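Local atomic coordinates of ABC transporter substrate-binding protein-branched chain amino acid transport (Streptococcus pneumoniae, PDB entry 4GNR), a protein that binds isoleucine and probably delivers branched-chain amino acids to an ABC transporter for uptake into the cell. Residues M337-N342 with A347-K352; Q215-G220 with S246-I251. All coordinates share one frame; numbering follows the deposited sequence. Where two conformers were deposited one is given.

Both contacts lie on the seven-stranded mixed sheet of one lobe of this two-lobed binding protein. Contact 2 comes first along the chain and closes before contact 1 opens; their centres lie 14 Å apart. Residues 246-251 of contact 2 lead into strand 248-252, the direct neighbour of strand 335-341, which carries residues 337-342 of contact 1. Backbone bonds between Met338 and Phe250 and between Met340 and Ile248 sew the two together. Contact 1 thus adds an edge strand, 344-351, whereas contact 2 ties helix 206-218 to the start of strand 248-252. The side chains of Met338 and Ile248 lie about 13 and 14 Å from the bound isoleucine, so both contacts belong to the lobe's framework rather than the pocket lining.

Contact 1 (M337-N342 with A347-K352); sequences MMTMNN and AAEVVK
Strands 337-341 and 347-351 run antiparallel, their axes 4.7 Å apart at closest approach and their directions 164° from each other. Met337 and Glu349 form a hydrogen-bonded pair with both bonds made: Met337 N reaches Glu349 O at 2.9 Å, and Glu349 N returns to Met337 O at 3.0 Å. Next comes the non-hydrogen-bonded pair Met338-Ala348, followed by the hydrogen-bonded pair Thr339-Ala347, where Thr339 N points almost straight at Ala347 O (2.9 Å, 175° at the hydrogen).

Met337, Thr339, Ala347 and Glu349 share one face of the sheet. Here a single water donates to Met337 O and accepts from Thr339 OG1 at 2.7 Å; in the Glu349 conformer described, it also donates to Glu349 OE1. In that conformer the water bridges the carboxylate and the hydroxyl, which do not bond directly, while Tyr136 of helix 126-139 is a further hydrogen-bond partner of OE1. Thr339 carries OG1 beside its own backbone N (chi1 -65°), which aims the hydroxyl at the water, and its CB lies 3.9 Å from Ala347 CB. Two residues beyond Glu349, Val351 lays CG2 against the backbone N of Met337, and its CG1 meets Met337 CB. The thioether of Met337 bends away from this neighbour; Ile132 and Tyr136 pack on its side chain. On the other face Met338 folds its chain so that SD lies 3.9 Å from the methyl CB of Ala348, and the same side chain also packs on Phe250 and Ser252 of strand 248-252.

The arrangement is a beta hairpin, the antiparallel closing element at the edge of the mixed sheet in one lobe of the periplasmic-binding-protein fold.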
loop_
_atom_site.group_PDB
_atom_site.type_symbol
_atom_site.label_atom_id
_atom_site.label_comp_id
_atom_site.label_asym_id
_atom_site.label_seq_id
_atom_site.Cartn_x
_atom_site.Cartn_y
_atom_site.Cartn_z
ATOM N N MET A 337 -4.575 -12.332 -4.730
ATOM C CA MET A 337 -4.418 -11.950 -6.135
ATOM C C MET A 337 -5.863 -11.688 -6.586
ATOM O O MET A 337 -6.726 -12.578 -6.520
ATOM C CB MET A 337 -3.779 -13.006 -7.002
ATOM C CG MET A 337 -3.531 -12.484 -8.418
ATOM S SD MET A 337 -2.285 -11.177 -8.561
ATOM C CE MET A 337 -0.762 -12.135 -8.369
ATOM N N MET A 338 -6.119 -10.459 -7.009
ATOM C CA MET A 338 -7.422 -10.006 -7.462
ATOM C C MET A 338 -7.534 -10.183 -8.974
ATOM O O MET A 338 -6.593 -9.915 -9.696
ATOM C CB MET A 338 -7.597 -8.500 -7.142
ATOM C CG MET A 338 -7.234 -8.121 -5.721
ATOM S SD MET A 338 -8.335 -8.800 -4.481
ATOM C CE MET A 338 -9.344 -7.375 -4.109
ATOM N N THR A 339 -8.697 -10.645 -9.428
ATOM C CA THR A 339 -9.035 -10.785 -10.847
ATOM C C THR A 339 -10.035 -9.657 -11.163
ATOM O O THR A 339 -11.109 -9.588 -10.554
ATOM C CB THR A 339 -9.728 -12.114 -11.142
ATOM O OG1 THR A 339 -8.815 -13.187 -10.898
ATOM C CG2 THR A 339 -10.192 -12.185 -12.617
ATOM N N MET A 340 -9.676 -8.806 -12.118
ATOM C CA MET A 340 -10.491 -7.669 -12.510
ATOM C C MET A 340 -10.899 -7.699 -13.979
ATOM O O MET A 340 -10.071 -7.918 -14.863
ATOM C CB MET A 340 -9.723 -6.357 -12.217
ATOM C CG MET A 340 -10.351 -5.090 -12.811
ATOM S SD MET A 340 -9.450 -3.565 -12.416
ATOM C CE MET A 340 -9.911 -3.327 -10.698
ATOM N N ASN A 341 -12.189 -7.458 -14.208
ATOM C CA ASN A 341 -12.767 -7.362 -15.557
ATOM C C ASN A 341 -13.760 -6.204 -15.535
ATOM O O ASN A 341 -14.505 -6.031 -14.578
ATOM C CB ASN A 341 -13.390 -8.659 -16.055
ATOM C CG ASN A 341 -12.347 -9.668 -16.414
ATOM O OD1 ASN A 341 -11.539 -9.432 -17.308
ATOM N ND2 ASN A 341 -12.358 -10.810 -15.739
ATOM N N ASN A 342 -13.739 -5.419 -16.603
ATOM C CA ASN A 342 -14.608 -4.248 -16.752
ATOM C C ASN A 342 -14.436 -3.290 -15.547
ATOM O O ASN A 342 -15.379 -2.616 -15.128
ATOM C CB ASN A 342 -16.072 -4.684 -16.922
ATOM C CG ASN A 342 -16.982 -3.560 -17.408
ATOM O OD1 ASN A 342 -16.543 -2.627 -18.081
ATOM N ND2 ASN A 342 -18.274 -3.691 -17.129
ATOM N N ALA A 347 -13.034 -11.762 -8.573
ATOM C CA ALA A 347 -12.513 -12.915 -7.836
ATOM C C ALA A 347 -11.280 -12.504 -7.059
ATOM O O ALA A 347 -10.594 -11.553 -7.430
ATOM C CB ALA A 347 -12.160 -14.079 -8.784
ATOM N N ALA A 348 -11.051 -13.197 -5.957
ATOM C CA ALA A 348 -9.884 -12.979 -5.121
ATOM C C ALA A 348 -9.400 -14.375 -4.706
ATOM O O ALA A 348 -10.212 -15.255 -4.411
ATOM C CB ALA A 348 -10.202 -12.118 -3.892
ATOM N N GLU A 349 -8.079 -14.574 -4.738
ATOM C CA GLU A 349 -7.406 -15.844 -4.375
ATOM C C GLU A 349 -6.311 -15.596 -3.339
ATOM O O GLU A 349 -5.389 -14.825 -3.608
ATOM C CB GLU A 349 -6.749 -16.466 -5.621
ATOM C CG GLU A 349 -7.735 -16.812 -6.723
ATOM C CD GLU A 349 -7.027 -17.159 -8.027
ATOM O OE1 GLU A 349 -7.063 -16.303 -8.927
ATOM O OE2 GLU A 349 -6.328 -18.195 -8.121
ATOM N N VAL A 350 -6.383 -16.270 -2.189
ATOM C CA VAL A 350 -5.343 -16.113 -1.165
ATOM C C VAL A 350 -4.058 -16.703 -1.751
ATOM O O VAL A 350 -4.057 -17.818 -2.249
ATOM C CB VAL A 350 -5.706 -16.811 0.145
ATOM C CG1 VAL A 350 -4.549 -16.774 1.115
ATOM C CG2 VAL A 350 -6.950 -16.160 0.741
ATOM N N VAL A 351 -2.975 -15.937 -1.668
ATOM C CA VAL A 351 -1.684 -16.315 -2.210
ATOM C C VAL A 351 -0.565 -16.022 -1.237
ATOM O O VAL A 351 -0.652 -15.100 -0.445
ATOM C CB VAL A 351 -1.404 -15.563 -3.559
ATOM C CG1 VAL A 351 -2.291 -16.090 -4.682
ATOM C CG2 VAL A 351 -1.576 -14.050 -3.398
ATOM N N LYS A 352 0.479 -16.831 -1.315
ATOM C CA LYS A 352 1.660 -16.640 -0.474
ATOM C C LYS A 352 2.853 -17.143 -1.311
ATOM O O LYS A 352 2.673 -17.934 -2.225
ATOM C CB LYS A 352 1.534 -17.380 0.862
ATOM C CG LYS A 352 1.443 -18.881 0.705
ATOM C CD LYS A 352 1.259 -19.631 2.028
ATOM C CE LYS A 352 1.191 -21.128 1.780
ATOM N NZ LYS A 352 1.011 -21.939 3.006
HETATM O O HOH W 1 -8.352 -13.935 -8.364
#

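Contact 2 (Q215-G220 with S246-I251); sequences QARGMG and SNIYFI
One backbone oxygen receives two nitrogens of the same guanidinium group: Arg217 approaches Ser246 side-on, with NE at 3.1 Å and NH2 at 2.9 Å from Ser246 O. Both bonds are bent, 138° and 147° at their hydrogens, as expected of a fork on one atom. The oxygen lies close to the guanidinium plane, and NH2 arrives in the plane of the carbonyl whereas NE is tilted from it.

Arg217 leaves the last turn of helix 206-218, and a bend at chi2 (-81°) followed by an extended chi3 carries its head across to the 246-251 segment. NH2 also sits 3.1 Å from Asn247 O, at the edge of the same flat group, and 3.7 Å from Ile248 CD1. The far nitrogen, NH1, bonds to the carbonyl oxygens of Ile221 and Lys223, so backbone acceptors on two separate pieces of chain fix the rotation of the head. Asn247 adds a tie of its own to that second piece, through ND2 to Asp222 O.

Just beyond Arg217 the helix ends in a Schellman motif, with Gly220 at positive phi and its N bonded to Arg217 O. In the 246-251 segment Asn247 and Ile248 both face Met340, a G1 beta bulge at the start of strand 248-252. A side-on, two-nitrogen arginine grip on a backbone carbonyl thus joins a helix C-terminus to a bulged strand entrance within the alternating helix-strand architecture of the periplasmic-binding-protein fold.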
loop_
_atom_site.group_PDB
_atom_site.type_symbol
_atom_site.label_atom_id
_atom_site.label_comp_id
_atom_site.label_asym_id
_atom_site.label_seq_id
_atom_site.Cartn_x
_atom_site.Cartn_y
_atom_site.Cartn_z
ATOM N N GLN A 215 -3.472 2.302 -22.873
ATOM C CA GLN A 215 -2.787 2.299 -24.166
ATOM C C GLN A 215 -2.555 0.898 -24.736
ATOM O O GLN A 215 -2.646 0.690 -25.957
ATOM C CB GLN A 215 -1.505 3.107 -24.077
ATOM C CG GLN A 215 -1.805 4.593 -23.868
ATOM C CD GLN A 215 -0.591 5.463 -23.612
ATOM O OE1 GLN A 215 0.448 5.308 -24.247
ATOM N NE2 GLN A 215 -0.745 6.431 -22.693
ATOM N N ALA A 216 -2.259 -0.062 -23.876
ATOM C CA ALA A 216 -2.032 -1.442 -24.322
ATOM C C ALA A 216 -3.306 -2.006 -24.925
ATOM O O ALA A 216 -3.316 -2.514 -26.054
ATOM C CB ALA A 216 -1.531 -2.319 -23.164
ATOM N N ARG A 217 -4.382 -1.913 -24.167
ATOM C CA ARG A 217 -5.675 -2.418 -24.630
ATOM C C ARG A 217 -6.113 -1.647 -25.877
ATOM O O ARG A 217 -6.656 -2.223 -26.824
ATOM C CB ARG A 217 -6.663 -2.297 -23.478
ATOM C CG ARG A 217 -6.281 -3.120 -22.232
ATOM C CD ARG A 217 -6.671 -4.568 -22.383
ATOM N NE ARG A 217 -6.336 -5.381 -21.186
ATOM C CZ ARG A 217 -5.278 -6.187 -21.030
ATOM N NH1 ARG A 217 -4.362 -6.312 -21.973
ATOM N NH2 ARG A 217 -5.165 -6.906 -19.929
ATOM N N GLY A 218 -5.843 -0.340 -25.894
ATOM C CA GLY A 218 -6.211 0.495 -27.045
ATOM C C GLY A 218 -5.545 0.036 -28.335
ATOM O O GLY A 218 -6.118 0.154 -29.420
ATOM N N MET A 219 -4.321 -0.458 -28.242
ATOM C CA MET A 219 -3.644 -0.934 -29.440
ATOM C C MET A 219 -3.816 -2.439 -29.681
ATOM O O MET A 219 -3.122 -3.031 -30.512
ATOM C CB MET A 219 -2.195 -0.504 -29.546
ATOM C CG MET A 219 -1.317 -1.143 -28.547
ATOM S SD MET A 219 0.450 -0.789 -28.838
ATOM C CE MET A 219 0.478 0.967 -28.549
ATOM N N GLY A 220 -4.759 -3.058 -28.987
ATOM C CA GLY A 220 -5.038 -4.472 -29.241
ATOM C C GLY A 220 -4.332 -5.535 -28.459
ATOM O O GLY A 220 -4.375 -6.703 -28.838
ATOM N N SER A 246 -9.697 -4.886 -18.099
ATOM C CA SER A 246 -10.072 -6.297 -18.194
ATOM C C SER A 246 -8.818 -7.131 -18.332
ATOM O O SER A 246 -7.791 -6.663 -18.807
ATOM C CB SER A 246 -11.056 -6.560 -19.325
ATOM O OG SER A 246 -12.276 -5.890 -19.036
ATOM N N ASN A 247 -8.906 -8.360 -17.866
ATOM C CA ASN A 247 -7.777 -9.290 -17.852
ATOM C C ASN A 247 -6.610 -8.650 -17.043
ATOM O O ASN A 247 -5.445 -8.698 -17.425
ATOM C CB ASN A 247 -7.379 -9.667 -19.265
ATOM C CG ASN A 247 -7.014 -11.131 -19.402
ATOM O OD1 ASN A 247 -7.256 -11.928 -18.490
ATOM N ND2 ASN A 247 -6.509 -11.512 -20.571
ATOM N N ILE A 248 -6.988 -8.045 -15.921
ATOM C CA ILE A 248 -6.068 -7.402 -14.983
ATOM C C ILE A 248 -6.012 -8.246 -13.701
ATOM O O ILE A 248 -7.038 -8.707 -13.206
ATOM C CB ILE A 248 -6.504 -5.959 -14.612
ATOM C CG1 ILE A 248 -6.771 -5.089 -15.838
ATOM C CG2 ILE A 248 -5.510 -5.303 -13.676
ATOM C CD1 ILE A 248 -5.625 -4.932 -16.794
ATOM N N TYR A 249 -4.806 -8.444 -13.188
ATOM C CA TYR A 249 -4.585 -9.205 -11.959
ATOM C C TYR A 249 -3.644 -8.405 -11.090
ATOM O O TYR A 249 -2.679 -7.849 -11.612
ATOM C CB TYR A 249 -3.963 -10.567 -12.271
ATOM C CG TYR A 249 -4.843 -11.408 -13.165
ATOM C CD1 TYR A 249 -4.810 -11.237 -14.549
ATOM C CD2 TYR A 249 -5.708 -12.349 -12.638
ATOM C CE1 TYR A 249 -5.637 -11.959 -15.389
ATOM C CE2 TYR A 249 -6.528 -13.106 -13.460
ATOM C CZ TYR A 249 -6.488 -12.909 -14.838
ATOM O OH TYR A 249 -7.306 -13.649 -15.679
ATOM N N PHE A 250 -3.896 -8.329 -9.790
ATOM C CA PHE A 250 -2.963 -7.592 -8.924
ATOM C C PHE A 250 -3.075 -8.029 -7.469
ATOM O O PHE A 250 -4.100 -8.536 -7.005
ATOM C CB PHE A 250 -3.150 -6.054 -9.024
ATOM C CG PHE A 250 -4.548 -5.579 -8.719
ATOM C CD1 PHE A 250 -5.486 -5.479 -9.735
ATOM C CD2 PHE A 250 -4.930 -5.208 -7.435
ATOM C CE1 PHE A 250 -6.763 -5.039 -9.478
ATOM C CE2 PHE A 250 -6.214 -4.769 -7.176
ATOM C CZ PHE A 250 -7.133 -4.688 -8.201
ATOM N N ILE A 251 -1.992 -7.784 -6.742
ATOM C CA ILE A 251 -1.917 -8.117 -5.339
ATOM C C ILE A 251 -2.643 -7.099 -4.474
ATOM O O ILE A 251 -2.543 -5.886 -4.692
ATOM C CB ILE A 251 -0.440 -8.181 -4.879
ATOM C CG1 ILE A 251 0.251 -9.318 -5.619
ATOM C CG2 ILE A 251 -0.342 -8.361 -3.367
ATOM C CD1 ILE A 251 1.675 -9.534 -5.252
#